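Local coordinates for protein isocitrate dehydrogenase [NAD] subunit 1, mitochondrial (PDB 3BLX) that belongs to the mitochondrial enzyme of the citric acid cycle that oxidises isocitrate to 2-oxoglutarate and carbon dioxide with NAD(+), and also binds mitochondrial mRNA leaders, at residues K78-W81 with A85-T88; F165-A170 with I209-I214; F269-R274 with P288-L293. All coordinates share one frame; numbering follows the deposited sequence.

Contact 1 (K78-W81 with A85-T88); sequences KGLW and ADQT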
loop_
_atom_site.group_PDB
_atom_site.type_symbol
_atom_site.label_atom_id
_atom_site.label_comp_id
_atom_site.label_asym_id
_atom_site.label_seq_id
_atom_site.Cartn_x
_atom_site.Cartn_y
_atom_site.Cartn_z
ATOM N N LYS E 78 6.260 28.707 10.500
ATOM C CA LYS E 78 5.150 29.374 9.878
ATOM C C LYS E 78 4.760 30.634 10.647
ATOM O O LYS E 78 4.629 30.597 11.857
ATOM C CB LYS E 78 3.990 28.381 9.768
ATOM C CG LYS E 78 2.628 28.968 9.587
ATOM C CD LYS E 78 1.682 27.908 9.074
ATOM C CE LYS E 78 0.254 28.085 9.631
ATOM N NZ LYS E 78 -0.216 29.504 9.616
ATOM N N GLY E 79 4.586 31.745 9.927
ATOM C CA GLY E 79 4.101 32.993 10.509
ATOM C C GLY E 79 2.579 33.086 10.575
ATOM O O GLY E 79 1.885 32.068 10.639
ATOM N N LEU E 80 2.042 34.298 10.561
ATOM C CA LEU E 80 0.597 34.458 10.685
ATOM C C LEU E 80 -0.029 35.165 9.504
ATOM O O LEU E 80 0.614 35.981 8.864
ATOM C CB LEU E 80 0.245 35.275 11.923
ATOM C CG LEU E 80 0.490 34.687 13.296
ATOM C CD1 LEU E 80 0.383 33.165 13.224
ATOM C CD2 LEU E 80 1.846 35.156 13.797
ATOM N N TRP E 81 -1.284 34.827 9.228
ATOM C CA TRP E 81 -2.219 35.742 8.586
ATOM C C TRP E 81 -3.223 36.188 9.629
ATOM O O TRP E 81 -3.771 35.369 10.378
ATOM C CB TRP E 81 -2.963 35.079 7.452
ATOM C CG TRP E 81 -2.143 34.958 6.263
ATOM C CD1 TRP E 81 -2.085 35.822 5.213
ATOM C CD2 TRP E 81 -1.219 33.914 5.988
ATOM N NE1 TRP E 81 -1.178 35.374 4.287
ATOM C CE2 TRP E 81 -0.630 34.204 4.742
ATOM C CE3 TRP E 81 -0.832 32.756 6.676
ATOM C CZ2 TRP E 81 0.320 33.377 4.161
ATOM C CZ3 TRP E 81 0.108 31.937 6.104
ATOM C CH2 TRP E 81 0.680 32.250 4.855
ATOM N N ALA E 85 -9.802 33.486 9.406
ATOM C CA ALA E 85 -9.584 32.082 9.049
ATOM C C ALA E 85 -8.312 31.481 9.680
ATOM O O ALA E 85 -8.390 30.470 10.381
ATOM C CB ALA E 85 -9.585 31.898 7.521
ATOM N N ASP E 86 -7.150 32.098 9.448
ATOM C CA ASP E 86 -5.887 31.585 9.993
ATOM C C ASP E 86 -5.898 31.469 11.524
ATOM O O ASP E 86 -5.347 30.517 12.076
ATOM C CB ASP E 86 -4.687 32.430 9.520
ATOM C CG ASP E 86 -3.330 31.736 9.750
ATOM O OD1 ASP E 86 -3.042 30.724 9.066
ATOM O OD2 ASP E 86 -2.543 32.219 10.600
ATOM N N GLN E 87 -6.526 32.430 12.200
ATOM C CA GLN E 87 -6.551 32.470 13.662
ATOM C C GLN E 87 -7.414 31.369 14.305
ATOM O O GLN E 87 -7.230 31.024 15.474
ATOM C CB GLN E 87 -6.997 33.855 14.146
ATOM C CG GLN E 87 -6.090 34.998 13.679
ATOM C CD GLN E 87 -6.629 36.380 14.036
ATOM O OE1 GLN E 87 -7.762 36.520 14.512
ATOM N NE2 GLN E 87 -5.812 37.408 13.803
ATOM N N THR E 88 -8.351 30.815 13.543
ATOM C CA THR E 88 -9.251 29.795 14.079
ATOM C C THR E 88 -8.864 28.360 13.678
ATOM O O THR E 88 -9.368 27.389 14.254
ATOM C CB THR E 88 -10.731 30.085 13.708
ATOM O OG1 THR E 88 -10.849 30.256 12.293
ATOM C CG2 THR E 88 -11.213 31.352 14.388
#
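Asp86 reaches from the short, weakly bonded helix 84-88 to the end of strand 75-80, and its two carboxylate oxygens take different partners. The charged link is to Lys78: NZ of Lys78 lies 3.1 Å from OD1 of Asp86 in a salt bridge that uses the syn lone pair of OD1, the two side chains arriving from opposite directions. Bends in the outer half of the lysine chain bring NZ alongside the strand, where it also makes a weak hydrogen bond to O of Gly79. A long, weak ion pair with Glu270 gives the ammonium a second acid and would probably help keep it charged.

In the backbone link, N of Trp81 donates to OD2 of Asp86 over 3.2 Å, nearly straight at 161°, but meets this oxygen from above the carboxylate plane, 70° out of it. CG of Asp86 stands anti to the backbone N, which carries the carboxylate across to this amide.

Van der Waals contact completes the join: CB of Trp81 meets CB of Asp86 at 3.8 Å, and OD1 of Asp86 approaches the indole of Trp81 obliquely, 3.8 Å from its CE3, ring and carboxylate planes 74° apart.

Such a strand-to-helix turn at the carboxyl end of a parallel strand is where α/β enzymes usually place their sites; Arg98, a probable substrate ligand, has its side chain about 9 Å from that of Asp86.

Contact 2 (F165-A170 with I209-I214); sequences FAFDFA and IDVSSI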
loop_
_atom_site.group_PDB
_atom_site.type_symbol
_atom_site.label_atom_id
_atom_site.label_comp_id
_atom_site.label_asym_id
_atom_site.label_seq_id
_atom_site.Cartn_x
_atom_site.Cartn_y
_atom_site.Cartn_z
ATOM N N PHE E 165 -0.131 10.991 22.312
ATOM C CA PHE E 165 0.706 12.151 22.053
ATOM C C PHE E 165 0.886 12.965 23.331
ATOM O O PHE E 165 2.003 13.337 23.695
ATOM C CB PHE E 165 0.125 13.053 20.971
ATOM C CG PHE E 165 0.952 14.263 20.735
ATOM C CD1 PHE E 165 1.942 14.258 19.764
ATOM C CD2 PHE E 165 0.792 15.392 21.530
ATOM C CE1 PHE E 165 2.747 15.371 19.573
ATOM C CE2 PHE E 165 1.585 16.508 21.356
ATOM C CZ PHE E 165 2.573 16.497 20.369
ATOM N N ALA E 166 -0.227 13.242 23.992
ATOM C CA ALA E 166 -0.226 14.024 25.221
ATOM C C ALA E 166 0.606 13.357 26.317
ATOM O O ALA E 166 1.413 14.016 26.992
ATOM C CB ALA E 166 -1.649 14.261 25.715
ATOM N N PHE E 167 0.435 12.052 26.495
ATOM C CA PHE E 167 1.175 11.354 27.533
ATOM C C PHE E 167 2.643 11.271 27.201
ATOM O O PHE E 167 3.479 11.502 28.071
ATOM C CB PHE E 167 0.579 9.982 27.781
ATOM C CG PHE E 167 -0.712 10.034 28.533
ATOM C CD1 PHE E 167 -0.758 10.562 29.818
ATOM C CD2 PHE E 167 -1.877 9.568 27.963
ATOM C CE1 PHE E 167 -1.951 10.604 30.533
ATOM C CE2 PHE E 167 -3.079 9.613 28.671
ATOM C CZ PHE E 167 -3.111 10.138 29.963
ATOM N N ASP E 168 2.963 10.964 25.942
ATOM C CA ASP E 168 4.368 10.925 25.516
ATOM C C ASP E 168 5.058 12.258 25.714
ATOM O O ASP E 168 6.265 12.312 25.926
ATOM C CB ASP E 168 4.498 10.501 24.066
ATOM C CG ASP E 168 4.298 9.002 23.867
ATOM O OD1 ASP E 168 4.594 8.223 24.812
ATOM O OD2 ASP E 168 3.852 8.604 22.758
ATOM N N PHE E 169 4.278 13.326 25.656
ATOM C CA PHE E 169 4.791 14.693 25.761
ATOM C C PHE E 169 5.034 15.042 27.223
ATOM O O PHE E 169 6.036 15.640 27.573
ATOM C CB PHE E 169 3.773 15.651 25.150
ATOM C CG PHE E 169 4.277 17.037 24.938
ATOM C CD1 PHE E 169 4.140 17.999 25.946
ATOM C CD2 PHE E 169 4.837 17.401 23.718
ATOM C CE1 PHE E 169 4.582 19.299 25.747
ATOM C CE2 PHE E 169 5.279 18.689 23.504
ATOM C CZ PHE E 169 5.155 19.649 24.521
ATOM N N ALA E 170 4.095 14.657 28.071
ATOM C CA ALA E 170 4.255 14.800 29.502
ATOM C C ALA E 170 5.495 14.038 29.975
ATOM O O ALA E 170 6.281 14.575 30.740
ATOM C CB ALA E 170 2.997 14.311 30.230
ATOM N N ILE E 209 2.084 8.893 35.472
ATOM C CA ILE E 209 1.436 10.165 35.208
ATOM C C ILE E 209 -0.013 10.198 35.707
ATOM O O ILE E 209 -0.815 9.298 35.424
ATOM C CB ILE E 209 1.495 10.510 33.714
ATOM C CG1 ILE E 209 2.937 10.724 33.295
ATOM C CG2 ILE E 209 0.677 11.759 33.435
ATOM C CD1 ILE E 209 3.110 10.935 31.822
ATOM N N ASP E 210 -0.334 11.247 36.452
ATOM C CA ASP E 210 -1.677 11.441 36.986
ATOM C C ASP E 210 -2.651 11.847 35.902
ATOM O O ASP E 210 -2.508 12.910 35.289
ATOM C CB ASP E 210 -1.683 12.534 38.069
ATOM C CG ASP E 210 -1.119 12.057 39.397
ATOM O OD1 ASP E 210 -0.490 10.973 39.439
ATOM O OD2 ASP E 210 -1.301 12.775 40.404
ATOM N N VAL E 211 -3.657 11.014 35.683
ATOM C CA VAL E 211 -4.735 11.353 34.760
ATOM C C VAL E 211 -5.921 11.934 35.523
ATOM O O VAL E 211 -6.127 11.605 36.676
ATOM C CB VAL E 211 -5.240 10.121 34.027
ATOM C CG1 VAL E 211 -5.863 10.539 32.701
ATOM C CG2 VAL E 211 -4.102 9.134 33.808
ATOM N N SER E 212 -6.702 12.791 34.877
ATOM C CA SER E 212 -7.867 13.379 35.525
ATOM C C SER E 212 -8.809 13.932 34.468
ATOM O O SER E 212 -8.488 13.931 33.287
ATOM C CB SER E 212 -7.455 14.474 36.519
ATOM O OG SER E 212 -6.260 15.149 36.106
ATOM N N SER E 213 -9.970 14.400 34.893
ATOM C CA SER E 213 -10.976 14.848 33.952
ATOM C C SER E 213 -11.616 16.096 34.504
ATOM O O SER E 213 -11.707 16.297 35.725
ATOM C CB SER E 213 -12.078 13.791 33.752
ATOM O OG SER E 213 -11.524 12.553 33.339
ATOM N N ILE E 214 -12.087 16.936 33.598
ATOM C CA ILE E 214 -12.772 18.121 34.028
ATOM C C ILE E 214 -13.722 18.538 32.930
ATOM O O ILE E 214 -13.388 18.494 31.747
ATOM C CB ILE E 214 -11.762 19.225 34.386
ATOM C CG1 ILE E 214 -12.456 20.421 35.052
ATOM C CG2 ILE E 214 -10.922 19.613 33.162
ATOM C CD1 ILE E 214 -11.454 21.365 35.712
#
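The ring of Phe167, on helix 156-172, meets Ile209 and Val211 at the start of strand 210-215, a helix-on-sheet contact of an α/β layered fold. Strand 210-215 closes a β-α-β crossover that begins with the parallel strand 177-182 and passes through helix 190-205; helix 156-172 packs beside that unit. Apolar side chains carry the join, and no hydrogen bond crosses it.

The main bump is the phenyl ring. CG of Phe167 lies anti to the carbonyl carbon (chi1 -74°), and from there the ring extends past the helix surface with its edge leading. Two branched residues of the strand side receive that edge. CG2 of Ile209 touches the ring near its plane, 4.1 Å from CD1 of Phe167, while Val211 meets the far end with both methyls, CG1 in the ring plane, 3.9 Å from CZ of Phe167, and CG2 to one side of that plane, 4.1 Å from the same CZ; the phenylalanine and valine side chains cross at about a right angle. Around this ring the fold adds Ile198 and Ile201 of helix 190-205 and Val178 of strand 177-182, and Tyr206 brings up a ring whose plane is only about 15° from that of Phe167.

The second bump runs the other way. Ile209 sends its longer branch back against the helix, into the shallow dip where Ala170, three residues after Phe167, offers only a methyl. There the branch ends, CD1 of Ile209 resting 3.7 Å from CB of Ala170 and 3.8 Å from the backbone O of Phe167.

Contact 3 (F269-R274 with P288-L293); sequences FEPGSR and PTAMIL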
loop_
_atom_site.group_PDB
_atom_site.type_symbol
_atom_site.label_atom_id
_atom_site.label_comp_id
_atom_site.label_asym_id
_atom_site.label_seq_id
_atom_site.Cartn_x
_atom_site.Cartn_y
_atom_site.Cartn_z
ATOM N N PHE E 269 6.166 24.627 13.142
ATOM C CA PHE E 269 6.244 25.472 14.333
ATOM C C PHE E 269 5.693 26.854 14.072
ATOM O O PHE E 269 5.891 27.399 12.995
ATOM C CB PHE E 269 7.680 25.516 14.854
ATOM C CG PHE E 269 8.176 24.173 15.288
ATOM C CD1 PHE E 269 8.081 23.778 16.608
ATOM C CD2 PHE E 269 8.634 23.269 14.354
ATOM C CE1 PHE E 269 8.500 22.532 16.994
ATOM C CE2 PHE E 269 9.056 22.015 14.727
ATOM C CZ PHE E 269 8.992 21.648 16.064
ATOM N N GLU E 270 4.974 27.400 15.054
ATOM C CA GLU E 270 4.184 28.617 14.851
ATOM C C GLU E 270 3.594 29.052 16.163
ATOM O O GLU E 270 3.291 28.221 17.007
ATOM C CB GLU E 270 3.040 28.375 13.862
ATOM C CG GLU E 270 1.780 27.811 14.501
ATOM C CD GLU E 270 0.516 27.960 13.631
ATOM O OE1 GLU E 270 0.484 28.847 12.748
ATOM O OE2 GLU E 270 -0.455 27.191 13.837
ATOM N N PRO E 271 3.423 30.361 16.341
ATOM C CA PRO E 271 2.858 30.925 17.574
ATOM C C PRO E 271 1.527 30.260 17.974
ATOM O O PRO E 271 0.608 30.103 17.157
ATOM C CB PRO E 271 2.640 32.392 17.215
ATOM C CG PRO E 271 3.610 32.672 16.134
ATOM C CD PRO E 271 3.704 31.396 15.334
ATOM N N GLY E 272 1.439 29.893 19.247
ATOM C CA GLY E 272 0.390 29.042 19.722
ATOM C C GLY E 272 -0.992 29.656 19.803
ATOM O O GLY E 272 -1.974 28.931 20.012
ATOM N N SER E 273 -1.087 30.975 19.660
ATOM C CA SER E 273 -2.374 31.642 19.784
ATOM C C SER E 273 -2.835 32.258 18.485
ATOM O O SER E 273 -3.919 32.828 18.416
ATOM C CB SER E 273 -2.340 32.701 20.884
ATOM O OG SER E 273 -2.849 32.161 22.085
ATOM N N ARG E 274 -2.013 32.142 17.450
ATOM C CA ARG E 274 -2.328 32.739 16.161
ATOM C C ARG E 274 -2.439 34.267 16.245
ATOM O O ARG E 274 -3.095 34.888 15.415
ATOM C CB ARG E 274 -3.604 32.117 15.590
ATOM C CG ARG E 274 -3.363 30.868 14.753
ATOM C CD ARG E 274 -3.047 29.626 15.576
ATOM N NE ARG E 274 -2.757 28.472 14.717
ATOM C CZ ARG E 274 -3.678 27.633 14.238
ATOM N NH1 ARG E 274 -4.960 27.818 14.540
ATOM N NH2 ARG E 274 -3.318 26.609 13.458
ATOM N N PRO E 288 7.835 39.800 18.563
ATOM C CA PRO E 288 8.347 38.620 17.851
ATOM C C PRO E 288 8.591 37.443 18.781
ATOM O O PRO E 288 8.954 36.391 18.288
ATOM C CB PRO E 288 9.690 39.087 17.293
ATOM C CG PRO E 288 9.961 40.405 17.930
ATOM C CD PRO E 288 8.942 40.659 18.993
ATOM N N THR E 289 8.401 37.625 20.088
ATOM C CA THR E 289 8.687 36.593 21.088
ATOM C C THR E 289 8.092 35.195 20.788
ATOM O O THR E 289 8.787 34.188 20.885
ATOM C CB THR E 289 8.251 37.066 22.510
ATOM O OG1 THR E 289 8.961 38.251 22.843
ATOM C CG2 THR E 289 8.545 36.037 23.547
ATOM N N ALA E 290 6.811 35.150 20.430
ATOM C CA ALA E 290 6.111 33.901 20.179
ATOM C C ALA E 290 6.747 33.180 19.020
ATOM O O ALA E 290 7.001 31.999 19.097
ATOM C CB ALA E 290 4.617 34.141 19.919
ATOM N N MET E 291 7.007 33.900 17.943
ATOM C CA MET E 291 7.721 33.339 16.798
ATOM C C MET E 291 9.137 32.850 17.171
ATOM O O MET E 291 9.526 31.761 16.803
ATOM C CB MET E 291 7.788 34.348 15.652
ATOM C CG MET E 291 8.244 33.762 14.384
ATOM S SD MET E 291 7.165 32.436 13.871
ATOM C CE MET E 291 5.711 33.343 13.390
ATOM N N ILE E 292 9.886 33.643 17.923
ATOM C CA ILE E 292 11.218 33.253 18.309
ATOM C C ILE E 292 11.219 31.999 19.196
ATOM O O ILE E 292 12.000 31.068 18.974
ATOM C CB ILE E 292 11.945 34.404 19.038
ATOM C CG1 ILE E 292 11.946 35.673 18.168
ATOM C CG2 ILE E 292 13.381 33.991 19.388
ATOM C CD1 ILE E 292 12.515 36.926 18.856
ATOM N N LEU E 293 10.362 31.989 20.211
ATOM C CA LEU E 293 10.253 30.849 21.099
ATOM C C LEU E 293 9.779 29.588 20.358
ATOM O O LEU E 293 10.219 28.475 20.647
ATOM C CB LEU E 293 9.319 31.172 22.265
ATOM C CG LEU E 293 9.897 32.219 23.211
ATOM C CD1 LEU E 293 9.002 32.433 24.414
ATOM C CD2 LEU E 293 11.283 31.796 23.646
#
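Ala290 and Met291, neighbours in the first turn of helix 289-302, receive the ring of Pro271 from the loop that leaves strand 267-269. The helix starts beside this loop, its first turns closed by backbone bonds such as Ile292 N to Pro288 O.

Ala290 comes first. Its methyl points at the loop, and CB of Ala290 lies 3.8 Å from CB of Pro271, with CG of the proline a little farther off at 4.2 Å from that same methyl. With only a methyl on the helix side the backbones come close: the CA atoms of Pro271 and Ala290 are 5.1 Å apart.

Met291 takes the other end of the ring. CG of Met291 is anti to the backbone N (chi1 -168°), and the chain then folds at its next two bonds, which swings the methyl across the proline: CE of Met291 sits 3.4 Å from CD of Pro271, and SD of Met291 is 3.9 Å from that CD. Met291 also touches Ile32 of helix 27-42. With Pro271 replaced by an alanine, the Met291 methyl would probably lose its ring partner, leaving a gap and a thioether freer to turn.

Pro271 also opens a type I β turn that runs to Arg274. Glu270, just before it, holds the poorly ordered Arg274 side-on: NE and NH2 of Arg274 both donate to the single atom OE2 of Glu270, at 2.8 and 2.9 Å, and both bonds lie close to the guanidinium plane.

The arrangement is a type I β turn that begins with a proline, following a strand of the central sheet, set against the amino-terminal end of helix 289-302 in the isocitrate/isopropylmalate dehydrogenase fold.

How the contacts relate
All three contacts are largely buried, but contact 3 lies nearest the middle of the chain and contact 2 farthest out. Contacts 1 and 3 are neighbours: strands 75-80 and 267-269 run parallel, with a probable backbone hydrogen bond from Lys78 N to Phe269 O, and the methyl of Met291 packs against Gly79. Contact 2 stands apart, with its centre about 28 Å from that of contact 1 on the opposite side of the chain's centre, although both reach the same sheet. Chemistry follows place: contact 1, at a strand end near probable substrate-binding arginines, is charged and hydrogen-bonded, whereas contacts 2 and 3 join their segments through apolar groups.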